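Local structure of putative beta-glucosidase (Bifidobacterium adolescentis, 5WAB) at residues 259-262 with 263-267; 238-241 with 242-246; 10-13 with 14-18; 277-280 with 281-284. The protein hydrolyses terminal beta-glucosidic linkages as a family 3 glycoside hydrolase, and may also release alpha-L-arabinopyranosyl units from ginsenosides such as Rb2. All coordinates share one frame; numbering follows the deposited sequence.

Interaction 1: residues 259-262 with 263-267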
loop_
_atom_site.group_PDB
_atom_site.type_symbol
_atom_site.label_atom_id
_atom_site.label_comp_id
_atom_site.label_asym_id
_atom_site.label_seq_id
_atom_site.Cartn_x
_atom_site.Cartn_y
_atom_site.Cartn_z
ATOM N N GLN A 259 -28.508 20.291 -12.607
ATOM C CA GLN A 259 -28.823 20.352 -11.184
ATOM C C GLN A 259 -27.905 21.316 -10.439
ATOM O O GLN A 259 -28.345 21.974 -9.487
ATOM C CB GLN A 259 -28.748 18.952 -10.569
ATOM C CG GLN A 259 -29.690 17.955 -11.215
ATOM C CD GLN A 259 -29.542 16.547 -10.662
ATOM O OE1 GLN A 259 -28.890 16.328 -9.639
ATOM N NE2 GLN A 259 -30.159 15.581 -11.338
ATOM N N ILE A 260 -26.638 21.416 -10.849
ATOM C CA ILE A 260 -25.754 22.403 -10.237
ATOM C C ILE A 260 -26.203 23.811 -10.600
ATOM O O ILE A 260 -26.194 24.717 -9.758
ATOM C CB ILE A 260 -24.290 22.153 -10.647
ATOM C CG1 ILE A 260 -23.879 20.711 -10.338
ATOM C CG2 ILE A 260 -23.361 23.172 -9.972
ATOM C CD1 ILE A 260 -23.957 20.339 -8.856
ATOM N N VAL A 261 -26.614 24.014 -11.855
ATOM C CA VAL A 261 -27.044 25.336 -12.310
ATOM C C VAL A 261 -28.297 25.778 -11.564
ATOM O O VAL A 261 -28.386 26.914 -11.079
ATOM C CB VAL A 261 -27.274 25.328 -13.830
ATOM C CG1 VAL A 261 -27.810 26.673 -14.291
ATOM C CG2 VAL A 261 -25.992 24.991 -14.550
ATOM N N TYR A 262 -29.292 24.889 -11.478
ATOM C CA TYR A 262 -30.530 25.207 -10.774
ATOM C C TYR A 262 -30.263 25.502 -9.303
ATOM O O TYR A 262 -30.782 26.479 -8.750
ATOM C CB TYR A 262 -31.517 24.051 -10.925
ATOM C CG TYR A 262 -32.002 23.871 -12.343
ATOM C CD1 TYR A 262 -32.122 24.957 -13.201
ATOM C CD2 TYR A 262 -32.314 22.611 -12.835
ATOM C CE1 TYR A 262 -32.555 24.792 -14.501
ATOM C CE2 TYR A 262 -32.747 22.438 -14.136
ATOM C CZ TYR A 262 -32.865 23.532 -14.965
ATOM O OH TYR A 262 -33.294 23.359 -16.260
ATOM N N ALA A 263 -29.463 24.650 -8.649
ATOM C CA ALA A 263 -29.164 24.830 -7.232
ATOM C C ALA A 263 -28.350 26.093 -6.981
ATOM O O ALA A 263 -28.506 26.735 -5.934
ATOM C CB ALA A 263 -28.429 23.605 -6.688
ATOM N N ALA A 264 -27.477 26.462 -7.920
ATOM C CA ALA A 264 -26.722 27.702 -7.787
ATOM C C ALA A 264 -27.602 28.932 -7.933
ATOM O O ALA A 264 -27.203 30.017 -7.494
ATOM C CB ALA A 264 -25.600 27.750 -8.824
ATOM N N ARG A 265 -28.783 28.788 -8.539
ATOM C CA ARG A 265 -29.685 29.913 -8.747
ATOM C C ARG A 265 -30.709 30.074 -7.638
ATOM O O ARG A 265 -31.201 31.186 -7.425
ATOM C CB ARG A 265 -30.438 29.754 -10.067
ATOM C CG ARG A 265 -29.628 30.065 -11.297
ATOM C CD ARG A 265 -30.435 29.714 -12.532
ATOM N NE ARG A 265 -29.665 29.873 -13.758
ATOM C CZ ARG A 265 -29.989 29.307 -14.915
ATOM N NH1 ARG A 265 -31.074 28.540 -14.998
ATOM N NH2 ARG A 265 -29.222 29.499 -15.983
ATOM N N ASP A 266 -31.052 29.002 -6.924
ATOM C CA ASP A 266 -32.086 29.083 -5.899
ATOM C C ASP A 266 -31.540 28.933 -4.480
ATOM O O ASP A 266 -32.309 28.669 -3.551
ATOM C CB ASP A 266 -33.188 28.059 -6.175
ATOM C CG ASP A 266 -32.693 26.631 -6.170
ATOM O OD1 ASP A 266 -31.587 26.358 -5.658
ATOM O OD2 ASP A 266 -33.432 25.768 -6.691
ATOM N N GLY A 267 -30.234 29.115 -4.294
ATOM C CA GLY A 267 -29.653 29.194 -2.970
ATOM C C GLY A 267 -29.291 27.890 -2.297
ATOM O O GLY A 267 -28.956 27.909 -1.108
#
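Val261 and Arg265, one helical turn apart, lie alongside each other and point the same way. The CG1 methyl of Val261 sits over the centre of one guanidinium face, with Val261 CG1 3.5 Å from Arg265 CZ. Their conformations bring this about: in Val261 CG1 stands anti to the backbone N (chi1 176°), and in Arg265 the chain runs extended from CG to NE, carrying the flat group back along the helix. Arginine suits this exposed turn because its flat guanidinium can lie face-on over the valine methyl while its edges stay available for polar partners such as Glu15, with which it makes a long, weak ion pair. The ring of Tyr262 presents its edge to the same group, with Tyr262 CE1 4.1 Å from Arg265 NH1 and the two planes 57° apart. In the last turn, Arg265 N bonds to Tyr262 O, three residues back, at 3.1 Å from above the carbonyl plane, and its bond to Val261 O is weak. Asp266 turns its carboxylate to Arg268, forming a salt bridge. Gly267 then takes a positive phi of 85°, an angle easy for glycine. The arrangement is typical of a helix C-terminus followed by a glycine of positive phi, here that of helix 257-265.

Interaction 2: residues 238-241 with 242-246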
loop_
_atom_site.group_PDB
_atom_site.type_symbol
_atom_site.label_atom_id
_atom_site.label_comp_id
_atom_site.label_asym_id
_atom_site.label_seq_id
_atom_site.Cartn_x
_atom_site.Cartn_y
_atom_site.Cartn_z
ATOM N N ASP A 238 -25.788 12.347 -5.019
ATOM C CA ASP A 238 -26.525 13.605 -4.939
ATOM C C ASP A 238 -25.606 14.708 -5.443
ATOM O O ASP A 238 -24.666 15.096 -4.742
ATOM C CB ASP A 238 -26.977 13.884 -3.503
ATOM C CG ASP A 238 -28.080 14.917 -3.419
ATOM O OD1 ASP A 238 -28.134 15.822 -4.280
ATOM O OD2 ASP A 238 -28.894 14.825 -2.479
ATOM N N ARG A 239 -25.880 15.216 -6.649
ATOM C CA ARG A 239 -24.996 16.208 -7.256
ATOM C C ARG A 239 -24.817 17.417 -6.349
ATOM O O ARG A 239 -23.691 17.871 -6.118
ATOM C CB ARG A 239 -25.540 16.638 -8.616
ATOM C CG ARG A 239 -25.401 15.603 -9.722
ATOM C CD ARG A 239 -23.949 15.224 -9.980
ATOM N NE ARG A 239 -23.076 16.380 -10.182
ATOM C CZ ARG A 239 -22.907 17.010 -11.341
ATOM N NH1 ARG A 239 -23.570 16.616 -12.421
ATOM N NH2 ARG A 239 -22.080 18.048 -11.423
ATOM N N VAL A 240 -25.919 17.960 -5.831
ATOM C CA VAL A 240 -25.831 19.161 -5.008
ATOM C C VAL A 240 -25.143 18.853 -3.685
ATOM O O VAL A 240 -24.257 19.599 -3.242
ATOM C CB VAL A 240 -27.233 19.763 -4.788
ATOM C CG1 VAL A 240 -27.150 21.016 -3.935
ATOM C CG2 VAL A 240 -27.879 20.065 -6.114
ATOM N N ALA A 241 -25.513 17.740 -3.047
ATOM C CA ALA A 241 -24.923 17.401 -1.755
ATOM C C ALA A 241 -23.426 17.150 -1.875
ATOM O O ALA A 241 -22.647 17.595 -1.023
ATOM C CB ALA A 241 -25.626 16.184 -1.159
ATOM N N SER A 242 -23.003 16.454 -2.933
ATOM C CA SER A 242 -21.579 16.180 -3.116
ATOM C C SER A 242 -20.789 17.464 -3.320
ATOM O O SER A 242 -19.715 17.638 -2.733
ATOM C CB SER A 242 -21.366 15.228 -4.294
ATOM O OG SER A 242 -21.932 13.955 -4.032
ATOM N N LEU A 243 -21.299 18.374 -4.153
ATOM C CA LEU A 243 -20.587 19.622 -4.391
ATOM C C LEU A 243 -20.449 20.427 -3.107
ATOM O O LEU A 243 -19.382 20.989 -2.829
ATOM C CB LEU A 243 -21.306 20.453 -5.451
ATOM C CG LEU A 243 -20.432 21.587 -5.991
ATOM C CD1 LEU A 243 -19.648 21.126 -7.217
ATOM C CD2 LEU A 243 -21.245 22.828 -6.281
ATOM N N ASN A 244 -21.518 20.488 -2.305
ATOM C CA ASN A 244 -21.456 21.221 -1.047
ATOM C C ASN A 244 -20.515 20.556 -0.058
ATOM O O ASN A 244 -19.931 21.235 0.790
ATOM C CB ASN A 244 -22.853 21.359 -0.446
ATOM C CG ASN A 244 -23.676 22.443 -1.121
ATOM O OD1 ASN A 244 -23.129 23.391 -1.686
ATOM N ND2 ASN A 244 -24.998 22.308 -1.068
ATOM N N ALA A 245 -20.342 19.240 -0.153
ATOM C CA ALA A 245 -19.427 18.557 0.750
ATOM C C ALA A 245 -17.969 18.811 0.392
ATOM O O ALA A 245 -17.097 18.641 1.251
ATOM C CB ALA A 245 -19.707 17.052 0.748
ATOM N N GLY A 246 -17.686 19.208 -0.846
ATOM C CA GLY A 246 -16.323 19.462 -1.265
ATOM C C GLY A 246 -15.841 18.573 -2.394
ATOM O O GLY A 246 -14.648 18.548 -2.710
HETATM O O HOH W 1 -23.693 12.129 -3.570
#
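From Ser242 to Ala245 each backbone N-H bonds to the carbonyl four residues before it, as Ser242 N does to Asp238 O at 2.8 Å, and the short helix closes at Gly246 in a Schellman motif. Asp238 is the N-cap: its OD1 accepts a long, weak bond from Ala241 N at 3.5 Å, a role that suits aspartate with its short acceptor side chain. Ser242 OG lies 3.0 Å from Asp238 O. OG hydrogen-bonds to Asp236 and accepts at 2.6 Å from a water that itself accepts from Asp238 N; a small hydroxyl fits this buried turn. Val240 and Asn244 run side by side, Val240 CG1 being 3.8 Å from Asn244 ND2. With CG anti to its carbonyl carbon (chi1 -78°), the Asn244 amide lies along the valine, and ND2 donates to Arg268 O. Gly246 has a phi of 118°, where a CB would press on the carbonyl O of Ala245, so glycine fits. Around the helix, Arg239 bonds to Thr256, forms a salt bridge with Asp257 and packs with Val240 against helix 257-265, Leu243 meets Leu274 and Met277 of helix 271-292, and Ala245 O accepts from Thr216 of helix 212-222.

Interaction 3: residues 10-13 with 14-18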
loop_
_atom_site.group_PDB
_atom_site.type_symbol
_atom_site.label_atom_id
_atom_site.label_comp_id
_atom_site.label_asym_id
_atom_site.label_seq_id
_atom_site.Cartn_x
_atom_site.Cartn_y
_atom_site.Cartn_z
ATOM N N ASN A 10 -13.642 33.393 -13.280
ATOM C CA ASN A 10 -14.171 34.700 -13.657
ATOM C C ASN A 10 -14.465 34.790 -15.149
ATOM O O ASN A 10 -15.297 35.607 -15.562
ATOM C CB ASN A 10 -13.185 35.801 -13.264
ATOM C CG ASN A 10 -12.972 35.880 -11.771
ATOM O OD1 ASN A 10 -13.883 35.614 -10.989
ATOM N ND2 ASN A 10 -11.765 36.259 -11.363
ATOM N N ASP A 11 -13.835 33.942 -15.955
ATOM C CA ASP A 11 -14.018 33.951 -17.396
ATOM C C ASP A 11 -15.143 33.032 -17.848
ATOM O O ASP A 11 -15.432 32.971 -19.048
ATOM C CB ASP A 11 -12.704 33.554 -18.086
ATOM C CG ASP A 11 -11.553 34.489 -17.742
ATOM O OD1 ASP A 11 -11.699 35.710 -17.942
ATOM O OD2 ASP A 11 -10.499 34.008 -17.270
ATOM N N LEU A 12 -15.800 32.340 -16.924
ATOM C CA LEU A 12 -16.809 31.344 -17.248
ATOM C C LEU A 12 -18.211 31.829 -16.894
ATOM O O LEU A 12 -18.412 32.543 -15.905
ATOM C CB LEU A 12 -16.526 30.038 -16.503
ATOM C CG LEU A 12 -15.108 29.521 -16.736
ATOM C CD1 LEU A 12 -14.845 28.282 -15.901
ATOM C CD2 LEU A 12 -14.850 29.269 -18.220
ATOM N N THR A 13 -19.183 31.409 -17.699
ATOM C CA THR A 13 -20.580 31.580 -17.340
ATOM C C THR A 13 -20.963 30.546 -16.279
ATOM O O THR A 13 -20.183 29.651 -15.934
ATOM C CB THR A 13 -21.486 31.436 -18.565
ATOM O OG1 THR A 13 -21.479 30.075 -19.006
ATOM C CG2 THR A 13 -20.999 32.314 -19.704
ATOM N N LEU A 14 -22.176 30.685 -15.739
ATOM C CA LEU A 14 -22.649 29.712 -14.759
ATOM C C LEU A 14 -22.689 28.308 -15.349
ATOM O O LEU A 14 -22.259 27.343 -14.704
ATOM C CB LEU A 14 -24.026 30.110 -14.237
ATOM C CG LEU A 14 -24.681 29.149 -13.244
ATOM C CD1 LEU A 14 -23.858 29.040 -11.980
ATOM C CD2 LEU A 14 -26.082 29.632 -12.927
ATOM N N GLU A 15 -23.199 28.172 -16.577
ATOM C CA GLU A 15 -23.290 26.851 -17.188
ATOM C C GLU A 15 -21.908 26.248 -17.398
ATOM O O GLU A 15 -21.724 25.032 -17.262
ATOM C CB GLU A 15 -24.047 26.922 -18.514
ATOM C CG GLU A 15 -25.537 27.205 -18.387
ATOM C CD GLU A 15 -25.845 28.689 -18.288
ATOM O OE1 GLU A 15 -24.900 29.507 -18.217
ATOM O OE2 GLU A 15 -27.043 29.039 -18.289
ATOM N N GLU A 16 -20.924 27.083 -17.745
ATOM C CA GLU A 16 -19.563 26.587 -17.904
ATOM C C GLU A 16 -18.951 26.200 -16.564
ATOM O O GLU A 16 -18.210 25.217 -16.476
ATOM C CB GLU A 16 -18.708 27.625 -18.623
ATOM C CG GLU A 16 -19.110 27.778 -20.082
ATOM C CD GLU A 16 -18.483 28.986 -20.748
ATOM O OE1 GLU A 16 -18.061 29.916 -20.025
ATOM O OE2 GLU A 16 -18.404 29.001 -22.000
ATOM N N LYS A 17 -19.235 26.967 -15.511
ATOM C CA LYS A 17 -18.745 26.598 -14.188
ATOM C C LYS A 17 -19.292 25.244 -13.757
ATOM O O LYS A 17 -18.541 24.372 -13.299
ATOM C CB LYS A 17 -19.140 27.661 -13.164
ATOM C CG LYS A 17 -18.460 28.996 -13.316
ATOM C CD LYS A 17 -18.930 29.920 -12.204
ATOM C CE LYS A 17 -18.415 31.319 -12.386
ATOM N NZ LYS A 17 -18.932 32.224 -11.325
ATOM N N ALA A 18 -20.607 25.051 -13.899
ATOM C CA ALA A 18 -21.225 23.801 -13.473
ATOM C C ALA A 18 -20.753 22.619 -14.305
ATOM O O ALA A 18 -20.644 21.505 -13.780
ATOM C CB ALA A 18 -22.748 23.913 -13.529
#
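Thr13 and Glu16 form a capping box at the start of helix 14-19, their side chains slanting across one another so that each serves the other's backbone. Thr13 is the N-cap. Its OG1 lies between the backbone N and the carbonyl carbon (chi1 69°), a rotamer that turns the hydroxyl oxygen toward the first turn of the helix, where it accepts from Glu16 N at 3.3 Å. The return bond is shorter: Thr13 N donates to Glu16 OE1 at 3.0 Å with an N-H...O angle of 165°, meeting the oxygen on its anti side and 31° out of the carboxylate plane. Glutamate suits the place because its chain, extended beyond CG, is long enough to span back to the N-cap, and its negative charge probably interacts favourably with the positive end of the helix dipole. Glu16 OE1 also forms a salt bridge with Lys35, which in turn donates to Asp11 O and so ties the preceding turn to the cap. An alanine in place of Glu16 would probably leave Thr13 N without its acceptor and Lys35 without its carboxylate mate, freeing the loop before the helix to shift. Leu12 lies obliquely across the same glutamate, with Leu12 CD2 3.7 Å from Glu16 OE1. On another flank Lys17 stretches out fully to a salt bridge with Asp275 of helix 271-292, its aliphatic part resting on the loop. Along that chain Lys17 CG passes 3.2 Å from Thr13 O and Lys17 CB lies 3.6 Å from the same oxygen.

Interaction 4: residues 277-280 with 281-284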
loop_
_atom_site.group_PDB
_atom_site.type_symbol
_atom_site.label_atom_id
_atom_site.label_comp_id
_atom_site.label_asym_id
_atom_site.label_seq_id
_atom_site.Cartn_x
_atom_site.Cartn_y
_atom_site.Cartn_z
ATOM N N MET A 277 -15.144 25.120 -6.108
ATOM C CA MET A 277 -15.096 23.791 -6.707
ATOM C C MET A 277 -14.678 23.840 -8.170
ATOM O O MET A 277 -13.845 23.038 -8.606
ATOM C CB MET A 277 -16.458 23.114 -6.560
ATOM C CG MET A 277 -16.807 22.727 -5.135
ATOM S SD MET A 277 -15.702 21.439 -4.495
ATOM C CE MET A 277 -14.530 22.373 -3.519
ATOM N N ALA A 278 -15.235 24.783 -8.940
ATOM C CA ALA A 278 -14.935 24.866 -10.368
ATOM C C ALA A 278 -13.547 25.440 -10.620
ATOM O O ALA A 278 -12.856 25.015 -11.553
ATOM C CB ALA A 278 -15.995 25.708 -11.078
ATOM N N GLN A 279 -13.128 26.422 -9.818
ATOM C CA GLN A 279 -11.791 26.982 -9.985
ATOM C C GLN A 279 -10.725 25.926 -9.750
ATOM O O GLN A 279 -9.700 25.901 -10.441
ATOM C CB GLN A 279 -11.587 28.164 -9.037
ATOM C CG GLN A 279 -10.202 28.797 -9.106
ATOM C CD GLN A 279 -9.871 29.346 -10.482
ATOM O OE1 GLN A 279 -10.704 29.973 -11.138
ATOM N NE2 GLN A 279 -8.647 29.107 -10.928
ATOM N N GLY A 280 -10.959 25.033 -8.790
ATOM C CA GLY A 280 -10.026 23.943 -8.576
ATOM C C GLY A 280 -9.841 23.100 -9.821
ATOM O O GLY A 280 -8.725 22.678 -10.136
ATOM N N MET A 281 -10.930 22.874 -10.566
ATOM C CA MET A 281 -10.833 22.121 -11.811
ATOM C C MET A 281 -10.049 22.893 -12.862
ATOM O O MET A 281 -9.364 22.279 -13.691
ATOM C CB MET A 281 -12.227 21.777 -12.327
ATOM C CG MET A 281 -13.003 20.844 -11.413
ATOM S SD MET A 281 -12.036 19.428 -10.840
ATOM C CE MET A 281 -11.593 18.642 -12.395
ATOM N N VAL A 282 -10.151 24.228 -12.852
ATOM C CA VAL A 282 -9.313 25.049 -13.720
ATOM C C VAL A 282 -7.853 24.943 -13.298
ATOM O O VAL A 282 -6.959 24.805 -14.140
ATOM C CB VAL A 282 -9.796 26.512 -13.713
ATOM C CG1 VAL A 282 -8.891 27.375 -14.577
ATOM C CG2 VAL A 282 -11.228 26.606 -14.198
ATOM N N ASP A 283 -7.592 24.988 -11.987
ATOM C CA ASP A 283 -6.221 24.876 -11.492
ATOM C C ASP A 283 -5.600 23.537 -11.860
ATOM O O ASP A 283 -4.401 23.465 -12.153
ATOM C CB ASP A 283 -6.184 25.060 -9.973
ATOM C CG ASP A 283 -6.501 26.474 -9.545
ATOM O OD1 ASP A 283 -6.261 27.404 -10.337
ATOM O OD2 ASP A 283 -6.991 26.654 -8.413
ATOM N N LEU A 284 -6.396 22.464 -11.839
ATOM C CA LEU A 284 -5.889 21.157 -12.242
ATOM C C LEU A 284 -5.419 21.175 -13.690
ATOM O O LEU A 284 -4.349 20.651 -14.018
ATOM C CB LEU A 284 -6.956 20.086 -12.041
ATOM C CG LEU A 284 -6.526 18.703 -12.528
ATOM C CD1 LEU A 284 -5.284 18.232 -11.783
ATOM C CD2 LEU A 284 -7.663 17.722 -12.383
#
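Gln279 and Asp283, four residues apart on helix 271-292, are joined by a side-chain hydrogen bond in addition to the backbone bond that links them. Gln279 NE2 donates to Asp283 OD1 at 3.0 Å with an N-H...O angle of 146°. The two side chains cross at about a right angle and their planes lie 58° apart: the acceptor is in the plane of the glutamine amide, whereas the amide nitrogen approaches from above the carboxylate plane. Gln279 reaches this place because its CG is anti to the backbone N (chi1 178°) and the chain then bends at chi2, folding the amide forward along the helix. A glutamine suits the position since the two atoms of its amide do different work, NE2 holding the aspartate while OE1 accepts from Val9 N. Aspartate suits its own place because its short carboxylate, four residues on, stands where the amide NH2 can reach it. An alanine in place of Asp283 would probably leave Gln279 NE2 without this acceptor and the amide less firmly fixed in its rotation. Among the backbone bonds, Asp283 N reaches Gln279 O at 2.8 Å, and Leu284 N reaches Gly280 O at 2.9 Å. In van der Waals contacts, Val282 CB stands 4.0 Å from Gln279 NE2, and Met281 CG lies 3.7 Å from Met277 O. Beyond the helix, Ala278 and Gln279 pack on the N-terminal loop at Val9 and Ser8, Val282 meets Leu20 just after helix 14-19, Met277 O accepts from Asn248 ND2 in the loop that follows helix 239-245, and Met281 packs on the same residue.

The four contacts form a cluster on one side of the chain, their centres about 28 to 40 Å from its centre. Interaction 1 touches two others: Ala263 CB lies 3.6 Å from Val240 CG2 of interaction 2, and Val261 CG2 lies 3.6 Å from Ala18 CB of interaction 3. Interaction 4 meets interaction 3, where Lys17 O is 3.6 Å from Ala278 CB, and interaction 2, where Gly246 C is 3.6 Å from Met277 SD. Interactions 1 and 4 do not touch, their nearest atoms being about 8 Å apart. Helix 14-19 thus packs against helices of the family 3 N-terminal domain, which belongs to the TIM-barrel clan.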